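Local coordinates for putative uncharacterized protein smu.1377c (Streptococcus mutans, PDB 3L7V) that is uncharacterized but belongs to the YrdC/Sua5 family, may bind double-stranded RNA and may take part in tRNA modification, at residues Gly57-Tyr68 with Val211-Val221. Residues are numbered along the deposited sequence; the frame is centred on the assembly and turned at random.
Sequences GGVIVCPTKVGY and VDLVIEADDYV. With SO4 (sulfate ion), chain D.
The parallel pairing of strands 59-64 and 213-216 in the mixed sheet of a YrdC-like domain illustrates how neighbouring parallel strands are joined: V61 is paired with V214, its backbone N and O bonding to the residues on either side of V214. V61 N donates to L213 O (2.9 Å), and V61 O accepts from I215 N (3.1 Å). Ahead of this ladder, D212 makes two hydrogen bonds to the backbone of V59: its N reaches V59 O, while OD2, met from above the carboxylate plane, takes V59 N at 3.2 Å; R80 holds the other carboxylate oxygen. On the face bearing V61 and V214, their CG1 methyls meet alongside one another at 3.9 Å. Past the ladder, P63 CD sits on I215 CG2 and P63 CG on A217 CB. Y68, with CG beside its backbone N (chi1 -72°), extends its phenol to the start of helix 218-223. There its OH accepts from A217 N (3.2 Å) and donates to D218 OD1 (2.8 Å), on the anti side of a carboxylate turned 70° from the ring and somewhat out of its plane; V200 N also donates to OD1. D218 N and D219 N hydrogen-bond a sulfate, probably from the crystallisation liquor, as does H40. Strand 213-216, paired with 59-64 and followed by helix 218-223, is part of the YrdC/Sua5 fold's mixed sheet.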
# COMPACT_ATOMS: atom_id res chain seq x y z
N GLY A 57 -7.73 2.62 -18.18
CA GLY A 57 -6.82 1.49 -18.30
C GLY A 57 -5.33 1.78 -18.13
O GLY A 57 -4.49 0.94 -18.41
N GLY A 58 -5.00 2.98 -17.67
CA GLY A 58 -3.60 3.36 -17.52
C GLY A 58 -2.86 2.53 -16.47
O GLY A 58 -3.44 2.17 -15.45
N VAL A 59 -1.58 2.26 -16.75
CA VAL A 59 -0.70 1.47 -15.88
C VAL A 59 0.74 2.00 -15.95
O VAL A 59 1.30 2.13 -17.05
CB VAL A 59 -0.63 -0.02 -16.30
CG1 VAL A 59 0.35 -0.77 -15.42
CG2 VAL A 59 -2.01 -0.68 -16.26
N ILE A 60 1.33 2.30 -14.79
CA ILE A 60 2.71 2.76 -14.72
C ILE A 60 3.57 1.97 -13.73
O ILE A 60 3.05 1.24 -12.88
CB ILE A 60 2.81 4.27 -14.38
CG1 ILE A 60 2.46 4.52 -12.91
CG2 ILE A 60 1.90 5.10 -15.29
CD1 ILE A 60 2.64 5.96 -12.52
N VAL A 61 4.90 2.10 -13.86
CA VAL A 61 5.84 1.60 -12.85
C VAL A 61 6.42 2.81 -12.11
O VAL A 61 6.66 3.84 -12.73
CB VAL A 61 6.96 0.72 -13.46
CG1 VAL A 61 8.18 0.70 -12.56
CG2 VAL A 61 6.45 -0.72 -13.71
N CYS A 62 6.63 2.67 -10.79
CA CYS A 62 6.93 3.80 -9.91
C CYS A 62 7.78 3.39 -8.69
O CYS A 62 7.50 2.37 -8.07
CB CYS A 62 5.61 4.43 -9.43
SG CYS A 62 5.68 5.84 -8.27
N PRO A 63 8.79 4.21 -8.33
CA PRO A 63 9.73 3.95 -7.23
C PRO A 63 9.06 4.07 -5.87
O PRO A 63 8.13 4.86 -5.73
CB PRO A 63 10.77 5.09 -7.35
CG PRO A 63 10.42 5.85 -8.57
CD PRO A 63 8.99 5.56 -8.88
N THR A 64 9.52 3.29 -4.90
CA THR A 64 9.09 3.45 -3.51
C THR A 64 10.30 3.42 -2.58
O THR A 64 11.42 3.24 -3.05
CB THR A 64 8.14 2.32 -3.08
OG1 THR A 64 8.88 1.10 -2.98
CG2 THR A 64 7.03 2.15 -4.08
N LYS A 65 10.06 3.57 -1.28
CA LYS A 65 11.12 3.47 -0.26
C LYS A 65 11.86 2.12 -0.26
O LYS A 65 13.04 2.06 0.09
CB LYS A 65 10.55 3.73 1.16
CG LYS A 65 10.26 5.18 1.52
CD LYS A 65 9.68 5.31 2.95
CE LYS A 65 9.36 6.75 3.31
NZ LYS A 65 8.66 6.89 4.64
N VAL A 66 11.17 1.03 -0.63
CA VAL A 66 11.82 -0.29 -0.66
C VAL A 66 11.95 -0.94 -2.07
O VAL A 66 12.33 -2.11 -2.17
CB VAL A 66 11.13 -1.29 0.30
CG1 VAL A 66 11.23 -0.82 1.74
CG2 VAL A 66 9.68 -1.50 -0.11
N GLY A 67 11.66 -0.20 -3.14
CA GLY A 67 11.85 -0.71 -4.49
C GLY A 67 10.95 -0.13 -5.58
O GLY A 67 10.93 1.07 -5.78
N TYR A 68 10.22 -1.00 -6.29
CA TYR A 68 9.34 -0.60 -7.41
C TYR A 68 7.95 -1.24 -7.34
O TYR A 68 7.82 -2.42 -7.00
CB TYR A 68 10.02 -0.87 -8.78
CG TYR A 68 11.15 0.13 -9.04
CD1 TYR A 68 12.46 -0.17 -8.70
CD2 TYR A 68 10.88 1.39 -9.57
CE1 TYR A 68 13.48 0.76 -8.91
CE2 TYR A 68 11.88 2.32 -9.78
CZ TYR A 68 13.18 2.00 -9.45
OH TYR A 68 14.18 2.93 -9.65
N VAL A 211 3.70 -2.30 -19.82
CA VAL A 211 3.36 -1.10 -19.05
C VAL A 211 3.48 0.14 -19.94
O VAL A 211 4.20 0.09 -20.94
CB VAL A 211 4.26 -1.01 -17.78
CG1 VAL A 211 4.52 0.43 -17.37
CG2 VAL A 211 3.66 -1.82 -16.64
N ASP A 212 2.77 1.22 -19.60
CA ASP A 212 2.73 2.43 -20.43
C ASP A 212 3.87 3.44 -20.14
O ASP A 212 4.20 4.24 -21.01
CB ASP A 212 1.38 3.15 -20.32
CG ASP A 212 0.18 2.23 -20.57
OD1 ASP A 212 0.27 1.32 -21.43
OD2 ASP A 212 -0.86 2.41 -19.90
N LEU A 213 4.44 3.41 -18.94
CA LEU A 213 5.54 4.31 -18.56
C LEU A 213 6.33 3.74 -17.36
O LEU A 213 5.75 3.12 -16.47
CB LEU A 213 5.01 5.70 -18.19
CG LEU A 213 5.96 6.80 -17.72
CD1 LEU A 213 6.63 7.45 -18.91
CD2 LEU A 213 5.22 7.84 -16.90
N VAL A 214 7.64 3.95 -17.36
CA VAL A 214 8.49 3.58 -16.23
C VAL A 214 9.20 4.80 -15.65
O VAL A 214 9.98 5.47 -16.35
CB VAL A 214 9.59 2.55 -16.63
CG1 VAL A 214 10.45 2.19 -15.41
CG2 VAL A 214 8.96 1.29 -17.27
N ILE A 215 8.95 5.10 -14.38
CA ILE A 215 9.63 6.20 -13.71
C ILE A 215 10.82 5.64 -12.92
O ILE A 215 10.64 4.76 -12.08
CB ILE A 215 8.65 6.95 -12.78
CG1 ILE A 215 7.53 7.62 -13.60
CG2 ILE A 215 9.38 7.97 -11.93
CD1 ILE A 215 6.25 7.93 -12.78
N GLU A 216 12.02 6.16 -13.20
CA GLU A 216 13.28 5.69 -12.60
C GLU A 216 13.81 6.60 -11.48
O GLU A 216 13.70 7.82 -11.58
CB GLU A 216 14.38 5.54 -13.66
CG GLU A 216 14.01 4.63 -14.83
CD GLU A 216 15.20 4.30 -15.74
OE1 GLU A 216 16.35 4.70 -15.44
OE2 GLU A 216 14.99 3.62 -16.77
N ALA A 217 14.40 6.00 -10.44
CA ALA A 217 15.06 6.72 -9.33
C ALA A 217 15.88 5.78 -8.42
O ALA A 217 15.71 5.79 -7.20
CB ALA A 217 14.04 7.50 -8.49
N ASP A 218 16.76 4.98 -9.02
CA ASP A 218 17.61 4.03 -8.30
C ASP A 218 18.34 4.64 -7.09
O ASP A 218 18.47 4.00 -6.05
CB ASP A 218 18.63 3.38 -9.24
CG ASP A 218 18.03 2.29 -10.14
OD1 ASP A 218 16.82 1.98 -10.03
OD2 ASP A 218 18.79 1.73 -10.96
N ASP A 219 18.84 5.87 -7.26
CA ASP A 219 19.54 6.59 -6.19
C ASP A 219 18.65 6.91 -4.98
O ASP A 219 19.10 6.84 -3.83
CB ASP A 219 20.18 7.88 -6.74
N TYR A 220 17.39 7.28 -5.22
CA TYR A 220 16.40 7.44 -4.15
C TYR A 220 16.24 6.17 -3.28
O TYR A 220 16.20 6.25 -2.04
CB TYR A 220 15.04 7.83 -4.74
CG TYR A 220 13.95 7.89 -3.71
CD1 TYR A 220 13.86 8.96 -2.83
CD2 TYR A 220 13.01 6.87 -3.60
CE1 TYR A 220 12.86 9.01 -1.88
CE2 TYR A 220 12.01 6.91 -2.64
CZ TYR A 220 11.94 7.99 -1.78
OH TYR A 220 10.94 8.05 -0.83
N VAL A 221 16.12 5.02 -3.93
CA VAL A 221 15.91 3.74 -3.23
C VAL A 221 17.14 3.37 -2.41
O VAL A 221 17.04 2.85 -1.30
CB VAL A 221 15.57 2.61 -4.24
CG1 VAL A 221 15.33 1.26 -3.50
CG2 VAL A 221 14.36 3.02 -5.11
S SO4 D . 18.76 7.15 -11.24
O1 SO4 D . 17.99 8.39 -11.23
O2 SO4 D . 17.85 6.04 -11.54
O3 SO4 D . 19.79 7.23 -12.28
O4 SO4 D . 19.41 6.96 -9.95
O HOH W 1 15.45 0.86 0.12